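Local coordinates for peptidoglycan-recognition protein (Apis mellifera, PDB 5XZ3), which probably recognises bacterial peptidoglycan as an immune sensor of the honeybee, using a fold shared with N-acetylmuramoyl-L-alanine amidases, at residues Tyr96-Lys101 and Lys147-Thr152; Asn113-Asn118 and Tyr160-Asn165. One frame throughout, in Å; residues are numbered along the deposited sequence.

Both contacts tie loops that leave the ends of strands in the central mixed sheet to the chain that follows its edge strand 141-145. Contact 1 joins the loop before strand 102-107 to the loop after strand 141-145; contact 2 joins the loop after strand 102-107 to helix 157-163, so the two sit at either end of that strand, with centres about 20 Å apart. Their segments alternate along the sequence, and they touch directly: Tyr160 OH lies 3.1 Å from Gln148 CD, while Tyr160 CE2 packs 3.6 Å from Lys147 CE in a cation-pi pair. A sulfate, probably from the crystallisation liquor, occupies the 96-101 side of contact 1.

Contact 1: Tyr96-Lys101 and Lys147-Thr152; sequences YGYNKK and KQVIAT. With SO4 (sulfate ion), chain E.
With CG anti to the carbonyl carbon (chi1 -81°), Tyr98 sets its ring against Val149, whose CG1 is likewise anti to its own carbonyl carbon and whose CG2 stands between N and C. Two surface loops of the amidase-like peptidoglycan-recognition fold meet here, the 96-101 side carrying a type I turn from Tyr98 to Lys101 closed by Lys101 N to Tyr98 O. Val149 CG2 lies over one face of the Tyr98 ring, offset toward its rim, while Val149 CG1 comes to 3.4 Å from Tyr98 OH. Lys101 CE lies over the opposite face, also offset toward the rim, so the ring lies between Val149 and Lys101, with Tyr33 of strand 31-38 meeting it edge-to-face. Alongside, Ile150 CG2 packs 4.0 Å from Tyr96 CB. No direct hydrogen bond spans the loops; one water donates to Tyr96 O (2.7 Å) and to Val149 O (3.0 Å), bridging two carbonyls that could not bond each other. On the 96-101 loop, a sulfate is gripped by three N-H groups: Asn99 N bonds O1, Gly97 N gives O2 a nearly straight bond of 168°, and Asn99 ND2 reaches sulfate O4 at 2.9 Å.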
ATOM      1  N   TYR A  96     -10.203  -1.736  -9.057  1.00 26.89           N
ATOM      2  CA  TYR A  96     -11.085  -1.331 -10.170  1.00 28.56           C
ATOM      3  C   TYR A  96     -11.933  -0.114  -9.821  1.00 28.83           C
ATOM      4  O   TYR A  96     -12.595  -0.083  -8.770  1.00 28.27           O
ATOM      5  CB  TYR A  96     -12.031  -2.461 -10.619  1.00 30.83           C
ATOM      6  CG  TYR A  96     -11.352  -3.751 -10.984  1.00 33.04           C
ATOM      7  CD1 TYR A  96     -10.402  -3.793 -12.015  1.00 34.21           C
ATOM      8  CD2 TYR A  96     -11.665  -4.943 -10.307  1.00 35.18           C
ATOM      9  CE1 TYR A  96      -9.767  -4.980 -12.345  1.00 36.60           C
ATOM     10  CE2 TYR A  96     -11.037  -6.142 -10.638  1.00 37.64           C
ATOM     11  CZ  TYR A  96     -10.089  -6.142 -11.657  1.00 37.76           C
ATOM     12  OH  TYR A  96      -9.446  -7.307 -12.001  1.00 42.37           O
ATOM     13  N   GLY A  97     -11.858   0.895 -10.690  1.00 28.88           N
ATOM     14  CA  GLY A  97     -12.627   2.130 -10.544  1.00 29.22           C
ATOM     15  C   GLY A  97     -11.966   3.163  -9.637  1.00 28.66           C
ATOM     16  O   GLY A  97     -12.457   4.287  -9.542  1.00 29.04           O
ATOM     17  N   TYR A  98     -10.866   2.790  -8.979  1.00 27.26           N
ATOM     18  CA  TYR A  98     -10.219   3.680  -7.991  1.00 27.54           C
ATOM     19  C   TYR A  98      -8.750   4.013  -8.270  1.00 26.65           C
ATOM     20  O   TYR A  98      -8.158   4.848  -7.568  1.00 26.82           O
ATOM     21  CB  TYR A  98     -10.363   3.096  -6.581  1.00 27.89           C
ATOM     22  CG  TYR A  98     -11.712   3.410  -6.000  1.00 29.64           C
ATOM     23  CD1 TYR A  98     -12.847   2.678  -6.382  1.00 30.34           C
ATOM     24  CD2 TYR A  98     -11.866   4.471  -5.114  1.00 30.09           C
ATOM     25  CE1 TYR A  98     -14.106   2.994  -5.889  1.00 31.94           C
ATOM     26  CE2 TYR A  98     -13.118   4.787  -4.585  1.00 31.40           C
ATOM     27  CZ  TYR A  98     -14.226   4.048  -4.978  1.00 32.49           C
ATOM     28  OH  TYR A  98     -15.453   4.367  -4.468  1.00 33.76           O
ATOM     29  N   ASN A  99      -8.162   3.371  -9.281  1.00 26.25           N
ATOM     30  CA  ASN A  99      -6.717   3.510  -9.539  1.00 26.21           C
ATOM     31  C   ASN A  99      -6.267   4.957  -9.807  1.00 26.81           C
ATOM     32  O   ASN A  99      -5.126   5.295  -9.530  1.00 28.02           O
ATOM     33  CB  ASN A  99      -6.247   2.586 -10.674  1.00 25.90           C
ATOM     34  CG  ASN A  99      -6.297   1.117 -10.283  1.00 26.19           C
ATOM     35  OD1 ASN A  99      -5.920   0.738  -9.167  1.00 26.40           O
ATOM     36  ND2 ASN A  99      -6.792   0.282 -11.197  1.00 25.95           N
ATOM     37  N   LYS A 100      -7.172   5.804 -10.307  1.00 26.90           N
ATOM     38  CA  LYS A 100      -6.819   7.182 -10.632  1.00 28.21           C
ATOM     39  C   LYS A 100      -7.067   8.147  -9.486  1.00 28.10           C
ATOM     40  O   LYS A 100      -6.745   9.329  -9.594  1.00 28.45           O
ATOM     41  CB  LYS A 100      -7.545   7.649 -11.898  1.00 30.16           C
ATOM     42  CG  LYS A 100      -7.010   6.961 -13.138  1.00 31.75           C
ATOM     43  CD  LYS A 100      -8.123   6.300 -13.918  1.00 36.28           C
ATOM     44  CE  LYS A 100      -8.693   7.198 -14.994  1.00 38.69           C
ATOM     45  NZ  LYS A 100      -8.133   6.825 -16.327  1.00 42.75           N
ATOM     46  N   LYS A 101      -7.661   7.655  -8.404  1.00 27.36           N
ATOM     47  CA  LYS A 101      -8.061   8.537  -7.303  1.00 27.00           C
ATOM     48  C   LYS A 101      -7.690   8.002  -5.923  1.00 25.82           C
ATOM     49  O   LYS A 101      -8.318   8.366  -4.920  1.00 24.25           O
ATOM     50  CB  LYS A 101      -9.561   8.870  -7.394  1.00 28.85           C
ATOM     51  CG  LYS A 101     -10.519   7.679  -7.446  1.00 29.44           C
ATOM     52  CD  LYS A 101     -11.967   8.179  -7.431  1.00 31.73           C
ATOM     53  CE  LYS A 101     -12.955   7.032  -7.560  1.00 33.09           C
ATOM     54  NZ  LYS A 101     -14.344   7.535  -7.764  1.00 35.72           N
ATOM     55  N   LYS A 147     -12.357  -4.403   0.012  1.00 25.16           N
ATOM     56  CA  LYS A 147     -13.678  -5.043   0.058  1.00 26.70           C
ATOM     57  C   LYS A 147     -14.870  -4.082   0.102  1.00 26.39           C
ATOM     58  O   LYS A 147     -15.990  -4.474  -0.198  1.00 27.09           O
ATOM     59  CB  LYS A 147     -13.747  -6.070   1.187  1.00 28.43           C
ATOM     60  CG  LYS A 147     -13.620  -5.495   2.588  1.00 30.47           C
ATOM     61  CD  LYS A 147     -13.830  -6.617   3.587  1.00 33.22           C
ATOM     62  CE  LYS A 147     -14.867  -6.204   4.596  1.00 34.96           C
ATOM     63  NZ  LYS A 147     -15.343  -7.385   5.358  1.00 38.55           N
ATOM     64  N   GLN A 148     -14.626  -2.832   0.489  1.00 24.97           N
ATOM     65  CA  GLN A 148     -15.665  -1.794   0.502  1.00 25.11           C
ATOM     66  C   GLN A 148     -16.024  -1.257  -0.887  1.00 25.53           C
ATOM     67  O   GLN A 148     -17.069  -0.631  -1.049  1.00 26.52           O
ATOM     68  CB  GLN A 148     -15.223  -0.613   1.408  1.00 24.97           C
ATOM     69  CG  GLN A 148     -15.090  -1.027   2.862  1.00 24.05           C
ATOM     70  CD  GLN A 148     -14.698   0.123   3.772  1.00 24.26           C
ATOM     71  OE1 GLN A 148     -13.533   0.258   4.118  1.00 23.79           O
ATOM     72  NE2 GLN A 148     -15.678   0.961   4.159  1.00 24.28           N
ATOM     73  N   VAL A 149     -15.164  -1.488  -1.882  1.00 25.73           N
ATOM     74  CA  VAL A 149     -15.393  -0.957  -3.239  1.00 27.03           C
ATOM     75  C   VAL A 149     -15.315  -1.953  -4.413  1.00 27.55           C
ATOM     76  O   VAL A 149     -15.821  -1.643  -5.485  1.00 29.72           O
ATOM     77  CB  VAL A 149     -14.508   0.287  -3.537  1.00 26.31           C
ATOM     78  CG1 VAL A 149     -14.971   1.462  -2.696  1.00 27.09           C
ATOM     79  CG2 VAL A 149     -13.040   0.010  -3.287  1.00 25.84           C
ATOM     80  N   ILE A 150     -14.667  -3.108  -4.231  1.00 27.92           N
ATOM     81  CA  ILE A 150     -14.635  -4.157  -5.270  1.00 28.41           C
ATOM     82  C   ILE A 150     -15.009  -5.522  -4.697  1.00 28.68           C
ATOM     83  O   ILE A 150     -15.077  -5.677  -3.463  1.00 28.13           O
ATOM     84  CB  ILE A 150     -13.277  -4.227  -6.013  1.00 29.27           C
ATOM     85  CG1 ILE A 150     -12.125  -4.499  -5.035  1.00 29.36           C
ATOM     86  CG2 ILE A 150     -13.055  -2.941  -6.818  1.00 29.14           C
ATOM     87  CD1 ILE A 150     -10.850  -5.030  -5.676  1.00 29.62           C
ATOM     88  N   ALA A 151     -15.248  -6.496  -5.586  1.00 28.64           N
ATOM     89  CA  ALA A 151     -15.626  -7.860  -5.191  1.00 29.29           C
ATOM     90  C   ALA A 151     -14.385  -8.624  -4.743  1.00 29.53           C
ATOM     91  O   ALA A 151     -13.701  -9.276  -5.539  1.00 29.52           O
ATOM     92  CB  ALA A 151     -16.361  -8.579  -6.329  1.00 30.64           C
ATOM     93  N   THR A 152     -14.071  -8.493  -3.455  1.00 28.97           N
ATOM     94  CA  THR A 152     -12.855  -9.064  -2.847  1.00 28.59           C
ATOM     95  C   THR A 152     -13.064  -9.201  -1.335  1.00 28.36           C
ATOM     96  O   THR A 152     -13.929  -8.535  -0.754  1.00 27.49           O
ATOM     97  CB  THR A 152     -11.593  -8.191  -3.133  1.00 28.50           C
ATOM     98  OG1 THR A 152     -10.402  -8.894  -2.755  1.00 27.49           O
ATOM     99  CG2 THR A 152     -11.631  -6.865  -2.365  1.00 28.53           C
TER
HETATM  100  S   SO4 E 201      -9.378   2.193 -13.142  1.00 38.65           S
HETATM  101  O1  SO4 E 201      -9.515   2.881 -11.843  1.00 35.27           O
HETATM  102  O2  SO4 E 201     -10.230   0.979 -13.167  1.00 36.97           O
HETATM  103  O3  SO4 E 201      -9.815   3.131 -14.198  1.00 38.95           O
HETATM  104  O4  SO4 E 201      -7.977   1.772 -13.406  1.00 37.02           O
HETATM  105  O   HOH W   1     -15.189  -0.753  -8.227  1.00 38.84           O

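Contact 2: Asn113-Asn118 and Tyr160-Asn165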
ATOM      1  N   ASN A 113      -7.480 -14.571   8.299  1.00 30.46           N
ATOM      2  CA  ASN A 113      -7.638 -15.342   9.534  1.00 32.57           C
ATOM      3  C   ASN A 113      -6.619 -15.037  10.632  1.00 33.62           C
ATOM      4  O   ASN A 113      -6.562 -15.750  11.654  1.00 33.46           O
ATOM      5  CB  ASN A 113      -7.634 -16.847   9.214  1.00 34.26           C
ATOM      6  CG  ASN A 113      -8.795 -17.253   8.335  1.00 35.42           C
ATOM      7  OD1 ASN A 113      -9.955 -16.941   8.622  1.00 35.72           O
ATOM      8  ND2 ASN A 113      -8.489 -17.942   7.247  1.00 37.25           N
ATOM      9  N   LYS A 114      -5.811 -13.998  10.420  1.00 32.53           N
ATOM     10  CA  LYS A 114      -4.892 -13.529  11.451  1.00 33.53           C
ATOM     11  C   LYS A 114      -4.635 -12.045  11.333  1.00 31.52           C
ATOM     12  O   LYS A 114      -4.659 -11.487  10.237  1.00 31.07           O
ATOM     13  CB  LYS A 114      -3.572 -14.315  11.461  1.00 36.55           C
ATOM     14  CG  LYS A 114      -2.720 -14.142  10.233  1.00 37.03           C
ATOM     15  CD  LYS A 114      -1.343 -14.727  10.453  1.00 40.37           C
ATOM     16  CE  LYS A 114      -0.768 -15.085   9.109  1.00 41.41           C
ATOM     17  NZ  LYS A 114      -0.753 -13.838   8.286  1.00 41.71           N
ATOM     18  N   SER A 115      -4.424 -11.420  12.483  1.00 31.09           N
ATOM     19  CA  SER A 115      -4.144  -9.984  12.581  1.00 30.79           C
ATOM     20  C   SER A 115      -2.774  -9.680  12.024  1.00 29.69           C
ATOM     21  O   SER A 115      -1.890 -10.548  12.007  1.00 28.86           O
ATOM     22  CB  SER A 115      -4.170  -9.557  14.047  1.00 32.17           C
ATOM     23  OG  SER A 115      -5.478  -9.590  14.559  1.00 35.88           O
ATOM     24  N   ALA A 116      -2.605  -8.449  11.549  1.00 27.80           N
ATOM     25  CA  ALA A 116      -1.281  -7.921  11.230  1.00 28.48           C
ATOM     26  C   ALA A 116      -0.672  -7.516  12.553  1.00 29.02           C
ATOM     27  O   ALA A 116      -1.404  -7.155  13.473  1.00 28.62           O
ATOM     28  CB  ALA A 116      -1.380  -6.707  10.306  1.00 27.17           C
ATOM     29  N   SER A 117       0.658  -7.595  12.645  1.00 30.15           N
ATOM     30  CA  SER A 117       1.385  -7.166  13.836  1.00 32.22           C
ATOM     31  C   SER A 117       1.229  -5.667  14.062  1.00 32.78           C
ATOM     32  O   SER A 117       0.929  -4.916  13.122  1.00 31.07           O
ATOM     33  CB  SER A 117       2.871  -7.503  13.700  1.00 33.04           C
ATOM     34  OG  SER A 117       3.478  -6.635  12.753  1.00 31.68           O
ATOM     35  N   ASN A 118       1.435  -5.247  15.314  1.00 33.90           N
ATOM     36  CA  ASN A 118       1.482  -3.836  15.690  1.00 35.05           C
ATOM     37  C   ASN A 118       2.420  -2.999  14.825  1.00 34.44           C
ATOM     38  O   ASN A 118       2.037  -1.916  14.385  1.00 33.18           O
ATOM     39  CB  ASN A 118       1.865  -3.689  17.158  1.00 37.54           C
ATOM     40  CG  ASN A 118       0.712  -3.981  18.081  1.00 39.62           C
ATOM     41  OD1 ASN A 118      -0.445  -3.858  17.697  1.00 40.59           O
ATOM     42  ND2 ASN A 118       1.021  -4.370  19.311  1.00 41.89           N
ATOM     43  N   TYR A 160      -8.882  -5.997   8.297  1.00 24.31           N
ATOM     44  CA  TYR A 160      -9.986  -5.046   8.148  1.00 24.22           C
ATOM     45  C   TYR A 160     -10.510  -4.491   9.466  1.00 24.40           C
ATOM     46  O   TYR A 160     -10.666  -3.268   9.616  1.00 24.67           O
ATOM     47  CB  TYR A 160     -11.109  -5.650   7.328  1.00 24.03           C
ATOM     48  CG  TYR A 160     -12.190  -4.672   6.984  1.00 24.09           C
ATOM     49  CD1 TYR A 160     -11.961  -3.658   6.048  1.00 24.02           C
ATOM     50  CD2 TYR A 160     -13.448  -4.741   7.602  1.00 24.95           C
ATOM     51  CE1 TYR A 160     -12.943  -2.735   5.741  1.00 24.31           C
ATOM     52  CE2 TYR A 160     -14.459  -3.814   7.290  1.00 25.32           C
ATOM     53  CZ  TYR A 160     -14.188  -2.826   6.350  1.00 24.99           C
ATOM     54  OH  TYR A 160     -15.164  -1.934   6.001  1.00 25.06           O
ATOM     55  N   LYS A 161     -10.783  -5.369  10.429  1.00 24.61           N
ATOM     56  CA  LYS A 161     -11.229  -4.921  11.747  1.00 24.67           C
ATOM     57  C   LYS A 161     -10.190  -4.031  12.419  1.00 24.37           C
ATOM     58  O   LYS A 161     -10.547  -3.110  13.134  1.00 24.53           O
ATOM     59  CB  LYS A 161     -11.575  -6.122  12.646  1.00 25.15           C
ATOM     60  CG  LYS A 161     -12.906  -6.775  12.281  1.00 25.61           C
ATOM     61  CD  LYS A 161     -13.138  -8.061  13.063  1.00 26.48           C
ATOM     62  CE  LYS A 161     -12.130  -9.158  12.733  1.00 26.07           C
ATOM     63  NZ  LYS A 161     -12.397 -10.335  13.624  1.00 27.22           N
ATOM     64  N   GLN A 162      -8.910  -4.278  12.145  1.00 24.24           N
ATOM     65  CA  GLN A 162      -7.833  -3.455  12.705  1.00 25.19           C
ATOM     66  C   GLN A 162      -7.815  -2.058  12.129  1.00 24.41           C
ATOM     67  O   GLN A 162      -7.624  -1.097  12.876  1.00 24.75           O
ATOM     68  CB  GLN A 162      -6.476  -4.100  12.466  1.00 25.73           C
ATOM     69  CG  GLN A 162      -6.278  -5.342  13.299  1.00 27.66           C
ATOM     70  CD  GLN A 162      -4.915  -5.942  13.083  1.00 28.44           C
ATOM     71  OE1 GLN A 162      -4.038  -5.820  13.926  1.00 31.12           O
ATOM     72  NE2 GLN A 162      -4.732  -6.576  11.963  1.00 27.23           N
ATOM     73  N   ILE A 163      -8.029  -1.934  10.814  1.00 24.10           N
ATOM     74  CA  ILE A 163      -7.982  -0.598  10.175  1.00 24.61           C
ATOM     75  C   ILE A 163      -9.233   0.189  10.560  1.00 25.23           C
ATOM     76  O   ILE A 163      -9.208   1.421  10.586  1.00 25.19           O
ATOM     77  CB  ILE A 163      -7.760  -0.630   8.631  1.00 24.54           C
ATOM     78  CG1 ILE A 163      -9.020  -1.147   7.906  1.00 24.67           C
ATOM     79  CG2 ILE A 163      -6.474  -1.408   8.285  1.00 24.57           C
ATOM     80  CD1 ILE A 163      -9.063  -0.948   6.406  1.00 23.97           C
ATOM     81  N   GLN A 164     -10.308  -0.520  10.935  1.00 24.99           N
ATOM     82  CA  GLN A 164     -11.515   0.163  11.434  1.00 25.54           C
ATOM     83  C   GLN A 164     -11.289   0.983  12.718  1.00 25.91           C
ATOM     84  O   GLN A 164     -12.102   1.855  13.046  1.00 25.65           O
ATOM     85  CB  GLN A 164     -12.664  -0.824  11.652  1.00 25.85           C
ATOM     86  CG  GLN A 164     -13.259  -1.329  10.353  1.00 26.27           C
ATOM     87  CD  GLN A 164     -14.395  -2.285  10.593  1.00 26.78           C
ATOM     88  OE1 GLN A 164     -14.180  -3.474  10.837  1.00 26.51           O
ATOM     89  NE2 GLN A 164     -15.611  -1.767  10.557  1.00 27.05           N
ATOM     90  N   ASN A 165     -10.203   0.705  13.433  1.00 26.10           N
ATOM     91  CA  ASN A 165      -9.819   1.526  14.602  1.00 27.30           C
ATOM     92  C   ASN A 165      -9.229   2.881  14.213  1.00 27.74           C
ATOM     93  O   ASN A 165      -9.156   3.802  15.039  1.00 28.25           O
ATOM     94  CB  ASN A 165      -8.850   0.767  15.508  1.00 28.91           C
ATOM     95  CG  ASN A 165      -9.476  -0.481  16.128  1.00 29.95           C
ATOM     96  OD1 ASN A 165     -10.674  -0.514  16.420  1.00 30.14           O
ATOM     97  ND2 ASN A 165      -8.652  -1.512  16.343  1.00 30.08           N
TER
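Gln162 sets its terminal amide against the backbone of Ala116, with Ser115 packed beside it. Its side chain leaves the helix with CG anti to the carbonyl carbon (chi1 -70°) and runs extended beyond CG (chi2 -178°), which carries the terminal amide across to the loop. There the amide lies beside both polar backbone atoms of Ala116: Gln162 NE2 is modelled 2.9 Å from Ala116 N and Gln162 OE1 3.0 Å from Ala116 O. The amide is probably turned over in the model; with its ends exchanged, this pairing may become two hydrogen bonds to one residue. Van der Waals contact is slight by comparison: the side chains of Ser115 and Ala116 lie beside the amide group, and Ser115 OG is 4.0 Å from Gln162 CD. In the fold, the contact joins the loop between strand 102-107 and helix 118-133 to helix 157-163, just ahead of the point where Ser117 serves as N-cap of helix 118-133, its OG accepting from Met120 N. Were Gln162 replaced by alanine, Ala116 N and O would probably lose the amide beside them, and a gap is likely to open between helix and loop. Charged interactions fall to the flanks: Lys114 NZ forms a salt bridge with Glu43, and Lys161 NZ one with Glu158.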